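Local structure of glia-derived nexin (Homo sapiens, 4DY0) at residues Lys83-Ile88 against Ile362-Thr367; Ser211-Ala214 against Leu218-Asn221. The protein inhibits serine proteases such as thrombin, trypsin and urokinase, binds heparin, and promotes neurite extension by inhibiting thrombin. All blocks are in the same frame, centred on the assembly; numbering follows the deposited sequence.

Interaction 1 of 2, residues Lys83-Ile88 against Ile362-Thr367; sequences KKNKDI and IRHNPT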
ATOM      1  N   LYS A  83      -1.116   0.756  18.966  1.00 54.02           N
ATOM      2  CA  LYS A  83      -2.380   1.317  19.443  1.00 53.83           C
ATOM      3  C   LYS A  83      -2.191   2.786  19.804  1.00 51.22           C
ATOM      4  O   LYS A  83      -3.151   3.554  19.858  1.00 49.03           O
ATOM      5  CB  LYS A  83      -2.887   0.540  20.663  1.00 52.68           C
ATOM      6  N   LYS A  84      -0.939   3.157  20.048  1.00 51.90           N
ATOM      7  CA  LYS A  84      -0.566   4.521  20.402  1.00 53.33           C
ATOM      8  C   LYS A  84      -0.986   5.511  19.316  1.00 56.63           C
ATOM      9  O   LYS A  84      -1.156   6.700  19.582  1.00 57.69           O
ATOM     10  CB  LYS A  84       0.948   4.592  20.625  1.00 63.15           C
ATOM     11  CG  LYS A  84       1.421   5.734  21.511  1.00 64.66           C
ATOM     12  CD  LYS A  84       2.889   5.562  21.883  1.00 57.34           C
ATOM     13  N   ASN A  85      -1.149   5.011  18.094  1.00 51.10           N
ATOM     14  CA  ASN A  85      -1.575   5.834  16.963  1.00 49.05           C
ATOM     15  C   ASN A  85      -3.024   6.290  17.078  1.00 50.45           C
ATOM     16  O   ASN A  85      -3.434   7.250  16.423  1.00 47.71           O
ATOM     17  CB  ASN A  85      -1.383   5.075  15.648  1.00 44.60           C
ATOM     18  CG  ASN A  85       0.065   4.990  15.237  1.00 41.28           C
ATOM     19  OD1 ASN A  85       0.679   5.995  14.887  1.00 42.15           O
ATOM     20  ND2 ASN A  85       0.622   3.786  15.270  1.00 42.81           N
ATOM     21  N   LYS A  86      -3.788   5.592  17.916  1.00 52.00           N
ATOM     22  CA  LYS A  86      -5.215   5.851  18.084  1.00 49.85           C
ATOM     23  C   LYS A  86      -5.992   5.463  16.825  1.00 50.42           C
ATOM     24  O   LYS A  86      -7.015   4.783  16.904  1.00 54.10           O
ATOM     25  CB  LYS A  86      -5.474   7.306  18.492  1.00 47.58           C
ATOM     26  CG  LYS A  86      -4.859   7.681  19.841  1.00 51.55           C
ATOM     27  CD  LYS A  86      -5.473   8.951  20.425  1.00 54.13           C
ATOM     28  N   ASP A  87      -5.497   5.888  15.666  1.00 47.06           N
ATOM     29  CA  ASP A  87      -6.039   5.433  14.389  1.00 42.91           C
ATOM     30  C   ASP A  87      -5.327   4.138  14.029  1.00 41.29           C
ATOM     31  O   ASP A  87      -4.108   4.125  13.870  1.00 44.62           O
ATOM     32  CB  ASP A  87      -5.818   6.488  13.305  1.00 42.19           C
ATOM     33  CG  ASP A  87      -6.470   7.819  13.646  1.00 45.90           C
ATOM     34  OD1 ASP A  87      -5.740   8.752  14.042  1.00 45.70           O
ATOM     35  OD2 ASP A  87      -7.710   7.932  13.529  1.00 45.38           O
ATOM     36  N   ILE A  88      -6.081   3.049  13.908  1.00 38.09           N
ATOM     37  CA  ILE A  88      -5.471   1.721  13.833  1.00 37.51           C
ATOM     38  C   ILE A  88      -5.369   1.140  12.427  1.00 39.08           C
ATOM     39  O   ILE A  88      -6.374   0.935  11.750  1.00 42.60           O
ATOM     40  CB  ILE A  88      -6.196   0.706  14.747  1.00 39.29           C
ATOM     41  CG1 ILE A  88      -6.330   1.260  16.170  1.00 39.28           C
ATOM     42  CG2 ILE A  88      -5.455  -0.621  14.761  1.00 38.01           C
ATOM     43  CD1 ILE A  88      -5.008   1.618  16.823  1.00 38.30           C
ATOM     44  N   ILE A 362      -1.607   7.440   2.175  1.00 25.17           N
ATOM     45  CA  ILE A 362      -1.804   7.393   3.612  1.00 26.44           C
ATOM     46  C   ILE A 362      -0.412   7.317   4.222  1.00 26.31           C
ATOM     47  O   ILE A 362       0.330   6.372   3.969  1.00 29.65           O
ATOM     48  CB  ILE A 362      -2.643   6.174   4.052  1.00 27.10           C
ATOM     49  CG1 ILE A 362      -4.057   6.272   3.492  1.00 25.02           C
ATOM     50  CG2 ILE A 362      -2.703   6.084   5.575  1.00 23.72           C
ATOM     51  CD1 ILE A 362      -4.853   7.401   4.097  1.00 27.20           C
ATOM     52  N   ARG A 363      -0.056   8.322   5.012  1.00 27.97           N
ATOM     53  CA  ARG A 363       1.300   8.439   5.527  1.00 28.32           C
ATOM     54  C   ARG A 363       1.349   8.348   7.052  1.00 31.28           C
ATOM     55  O   ARG A 363       0.536   8.958   7.747  1.00 33.63           O
ATOM     56  CB  ARG A 363       1.903   9.765   5.065  1.00 29.56           C
ATOM     57  CG  ARG A 363       3.387   9.924   5.318  1.00 33.52           C
ATOM     58  CD  ARG A 363       3.915  11.146   4.570  1.00 33.52           C
ATOM     59  NE  ARG A 363       5.365  11.272   4.670  1.00 37.38           N
ATOM     60  CZ  ARG A 363       5.989  12.008   5.586  1.00 45.33           C
ATOM     61  NH1 ARG A 363       7.315  12.065   5.606  1.00 45.30           N
ATOM     62  NH2 ARG A 363       5.286  12.683   6.484  1.00 45.93           N
ATOM     63  N   HIS A 364       2.301   7.574   7.560  1.00 30.67           N
ATOM     64  CA  HIS A 364       2.616   7.569   8.978  1.00 32.80           C
ATOM     65  C   HIS A 364       3.764   8.550   9.167  1.00 35.15           C
ATOM     66  O   HIS A 364       4.914   8.247   8.852  1.00 38.03           O
ATOM     67  CB  HIS A 364       3.010   6.165   9.439  1.00 34.87           C
ATOM     68  CG  HIS A 364       3.209   6.043  10.919  1.00 39.64           C
ATOM     69  ND1 HIS A 364       4.458   5.982  11.499  1.00 38.68           N
ATOM     70  CD2 HIS A 364       2.318   5.964  11.936  1.00 41.77           C
ATOM     71  CE1 HIS A 364       4.329   5.874  12.810  1.00 41.19           C
ATOM     72  NE2 HIS A 364       3.040   5.862  13.101  1.00 41.44           N
ATOM     73  N   ASN A 365       3.442   9.734   9.668  1.00 36.59           N
ATOM     74  CA  ASN A 365       4.376  10.858   9.662  1.00 39.68           C
ATOM     75  C   ASN A 365       5.622  10.713  10.546  1.00 38.76           C
ATOM     76  O   ASN A 365       6.705  11.159  10.167  1.00 37.62           O
ATOM     77  CB  ASN A 365       3.621  12.162   9.941  1.00 40.34           C
ATOM     78  CG  ASN A 365       2.523  12.420   8.912  1.00 41.00           C
ATOM     79  OD1 ASN A 365       2.793  12.489   7.713  1.00 42.18           O
ATOM     80  ND2 ASN A 365       1.284  12.550   9.375  1.00 35.32           N
ATOM     81  N   PRO A 366       5.479  10.084  11.724  1.00 40.91           N
ATOM     82  CA  PRO A 366       6.653   9.907  12.577  1.00 41.16           C
ATOM     83  C   PRO A 366       7.764   9.119  11.880  1.00 43.46           C
ATOM     84  O   PRO A 366       8.935   9.489  11.974  1.00 45.26           O
ATOM     85  CB  PRO A 366       6.106   9.125  13.775  1.00 42.75           C
ATOM     86  CG  PRO A 366       4.653   9.475  13.816  1.00 44.84           C
ATOM     87  CD  PRO A 366       4.244   9.611  12.373  1.00 41.56           C
ATOM     88  N   THR A 367       7.400   8.047  11.181  1.00 37.20           N
ATOM     89  CA  THR A 367       8.390   7.209  10.513  1.00 34.99           C
ATOM     90  C   THR A 367       8.585   7.603   9.055  1.00 33.49           C
ATOM     91  O   THR A 367       9.601   7.275   8.446  1.00 33.63           O
ATOM     92  CB  THR A 367       7.991   5.727  10.553  1.00 31.97           C
ATOM     93  OG1 THR A 367       6.741   5.556   9.876  1.00 29.44           O
ATOM     94  CG2 THR A 367       7.860   5.250  11.979  1.00 29.65           C
TER
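The imidazole of His364 bridges two distant pieces of the chain by presenting its NE2 edge to the amide oxygen of Asn85, and following it outward from the backbone explains how one residue can do so. Its CB leaves the end of strand 358-364 with CG anti to the backbone N (chi1 -174°), which carries the ring out to the loop 83-88, although the nearest CA atoms, those of Asn85 and His364, are 9.2 Å apart. Ile232 and Leu371, on the two neighbouring strands, pack against this side chain. Beyond CG the ring divides. On one branch ND1 shares a 2.8 Å hydrogen bond with Thr367 OG1, so the turn after the strand holds the ring from behind. On the other, CD2 passes 3.4 Å from Asn85 OD1, and the tip, NE2, donates to that same oxygen at 3.0 Å. The oxygen lies in the ring plane, but the bond is bent, with 135° at the hydrogen, and the amide and ring planes stand 76° apart. Over one ring face sits Pro366 CD, 3.7 Å above the plane. Two donors grip Asn85 OD1, because Ser231 OG also bonds to it, while Asn85 ND2 bonds to the carbonyls of Ala79 and Ser82; the amide is thereby fixed in rotation. This buried polar link joins the loop following helix 70-81, the serpin helix D, to the turn of the antiparallel hairpin 358-364/369-376, strands 4 and 5 of sheet B in the serpin fold.

Interaction 2 of 2, residues Ser211-Ala214 against Leu218-Asn221; sequences STSA and LWYN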
ATOM      1  N   SER A 211      -0.204  23.710  -4.330  1.00 30.77           N
ATOM      2  CA  SER A 211       0.039  23.369  -5.716  1.00 34.37           C
ATOM      3  C   SER A 211       1.465  23.453  -6.152  1.00 35.54           C
ATOM      4  O   SER A 211       2.194  24.223  -5.671  1.00 32.85           O
ATOM      5  CB  SER A 211      -0.745  24.213  -6.650  1.00 37.27           C
ATOM      6  OG  SER A 211      -1.377  25.198  -5.982  1.00 43.77           O
ATOM      7  N   THR A 212       1.805  22.633  -7.113  1.00 34.58           N
ATOM      8  CA  THR A 212       3.071  22.594  -7.769  1.00 31.75           C
ATOM      9  C   THR A 212       2.923  21.982  -9.165  1.00 30.84           C
ATOM     10  O   THR A 212       1.891  21.569  -9.533  1.00 30.40           O
ATOM     11  CB  THR A 212       4.156  22.000  -6.922  1.00 32.67           C
ATOM     12  OG1 THR A 212       5.398  22.211  -7.537  1.00 35.58           O
ATOM     13  CG2 THR A 212       3.995  20.591  -6.757  1.00 39.05           C
ATOM     14  N   SER A 213       3.968  22.023  -9.958  1.00 32.93           N
ATOM     15  CA  SER A 213       3.923  21.463 -11.303  1.00 33.05           C
ATOM     16  C   SER A 213       4.684  20.153 -11.368  1.00 32.88           C
ATOM     17  O   SER A 213       5.696  19.972 -10.689  1.00 36.12           O
ATOM     18  CB  SER A 213       4.497  22.447 -12.322  1.00 33.48           C
ATOM     19  OG  SER A 213       5.867  22.697 -12.064  1.00 37.54           O
ATOM     20  N   ALA A 214       4.182  19.230 -12.178  1.00 31.18           N
ATOM     21  CA  ALA A 214       4.915  18.015 -12.467  1.00 29.33           C
ATOM     22  C   ALA A 214       6.119  18.390 -13.325  1.00 34.06           C
ATOM     23  O   ALA A 214       6.202  19.514 -13.826  1.00 28.99           O
ATOM     24  CB  ALA A 214       4.027  17.028 -13.192  1.00 25.08           C
ATOM     25  N   LEU A 218       2.799  20.490 -16.067  1.00 31.87           N
ATOM     26  CA  LEU A 218       1.367  20.405 -15.812  1.00 29.69           C
ATOM     27  C   LEU A 218       1.098  20.547 -14.316  1.00 31.84           C
ATOM     28  O   LEU A 218       1.717  19.870 -13.491  1.00 32.87           O
ATOM     29  CB  LEU A 218       0.811  19.087 -16.343  1.00 28.25           C
ATOM     30  CG  LEU A 218       0.173  19.097 -17.735  1.00 29.84           C
ATOM     31  CD1 LEU A 218       0.481  20.370 -18.516  1.00 27.61           C
ATOM     32  CD2 LEU A 218       0.581  17.855 -18.511  1.00 27.75           C
ATOM     33  N   TRP A 219       0.176  21.438 -13.967  1.00 35.94           N
ATOM     34  CA  TRP A 219      -0.062  21.782 -12.570  1.00 30.29           C
ATOM     35  C   TRP A 219      -1.093  20.897 -11.906  1.00 29.08           C
ATOM     36  O   TRP A 219      -1.999  20.378 -12.561  1.00 25.57           O
ATOM     37  CB  TRP A 219      -0.466  23.252 -12.438  1.00 32.34           C
ATOM     38  CG  TRP A 219       0.698  24.157 -12.606  1.00 39.41           C
ATOM     39  CD1 TRP A 219       1.249  24.575 -13.782  1.00 36.58           C
ATOM     40  CD2 TRP A 219       1.488  24.733 -11.561  1.00 44.26           C
ATOM     41  NE1 TRP A 219       2.330  25.385 -13.533  1.00 47.29           N
ATOM     42  CE2 TRP A 219       2.497  25.499 -12.178  1.00 49.88           C
ATOM     43  CE3 TRP A 219       1.436  24.682 -10.165  1.00 48.50           C
ATOM     44  CZ2 TRP A 219       3.447  26.211 -11.445  1.00 56.13           C
ATOM     45  CZ3 TRP A 219       2.381  25.389  -9.438  1.00 52.89           C
ATOM     46  CH2 TRP A 219       3.372  26.143 -10.078  1.00 56.70           C
ATOM     47  N   TYR A 220      -0.945  20.731 -10.596  1.00 28.88           N
ATOM     48  CA  TYR A 220      -1.891  19.959  -9.814  1.00 26.96           C
ATOM     49  C   TYR A 220      -1.960  20.475  -8.382  1.00 28.16           C
ATOM     50  O   TYR A 220      -1.037  21.150  -7.913  1.00 24.38           O
ATOM     51  CB  TYR A 220      -1.539  18.466  -9.850  1.00 25.83           C
ATOM     52  CG  TYR A 220      -0.230  18.087  -9.187  1.00 26.67           C
ATOM     53  CD1 TYR A 220      -0.197  17.674  -7.865  1.00 25.83           C
ATOM     54  CD2 TYR A 220       0.968  18.114  -9.894  1.00 30.50           C
ATOM     55  CE1 TYR A 220       0.988  17.311  -7.255  1.00 28.25           C
ATOM     56  CE2 TYR A 220       2.167  17.756  -9.289  1.00 29.78           C
ATOM     57  CZ  TYR A 220       2.166  17.352  -7.968  1.00 28.67           C
ATOM     58  OH  TYR A 220       3.342  16.994  -7.346  1.00 28.82           O
ATOM     59  N   ASN A 221      -3.064  20.164  -7.703  1.00 26.16           N
ATOM     60  CA  ASN A 221      -3.288  20.602  -6.327  1.00 29.18           C
ATOM     61  C   ASN A 221      -3.207  19.429  -5.364  1.00 28.28           C
ATOM     62  O   ASN A 221      -3.488  18.292  -5.740  1.00 27.13           O
ATOM     63  CB  ASN A 221      -4.660  21.270  -6.192  1.00 32.64           C
ATOM     64  CG  ASN A 221      -4.819  22.476  -7.104  1.00 37.16           C
ATOM     65  OD1 ASN A 221      -4.048  23.434  -7.035  1.00 43.52           O
ATOM     66  ND2 ASN A 221      -5.832  22.436  -7.960  1.00 34.57           N
TER
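Leu218 O receives the shortest polar bond of this pair, from Ala214 N at 2.9 Å and nearly straight at the hydrogen (172°), while the CA of Ser213 adds a CA-H...O contact to the same oxygen. Farther along, Tyr220 N donates to Thr212 O at 3.1 Å, and the return bond, Thr212 N to Tyr220 O, is weak. Side chains alternate between the two faces. On one, Ser213 CB sits over the indole of Trp219, 3.8 Å from the centroid of its five-membered ring, a CH-pi contact, and Ser211 OG makes a weak bond to Asn221 OD1. On the other, Tyr220 has CG between its backbone N and carbonyl carbon (chi1 66°), which lays the phenol alongside Thr212, with OH 3.7 Å from Thr212 CG2, and its edge toward Ala214 N. The hydroxyl is hydrogen-bonded to Trp261 NE1. With an alanine at this position the phenol is gone, which would probably open a gap beside Thr212 CG2 and leave Trp261 NE1 without its hydroxyl partner. Such paired strands, closed by a short loop, form a twisted antiparallel beta hairpin, here strands 1 and 2 of serpin sheet B.

Both interactions involve strands of sheet B, yet they illustrate contrasting ways of joining a chain. Interaction 1 is a buried contact between one amide and one imidazole, linking elements more than 270 residues apart and burying little surface between them. Interaction 2 joins neighbours in sequence, buries much more, and relies on repeated backbone bonds, with side chains that are in part exposed at the hairpin's end. Its centre lies about 27 Å from that of interaction 1, and the two do not touch. Along the chain, 211-214 and 218-221 fall inside the long span between 83-88 and 362-367, so that a local hairpin forms within a stretch whose ends are brought together.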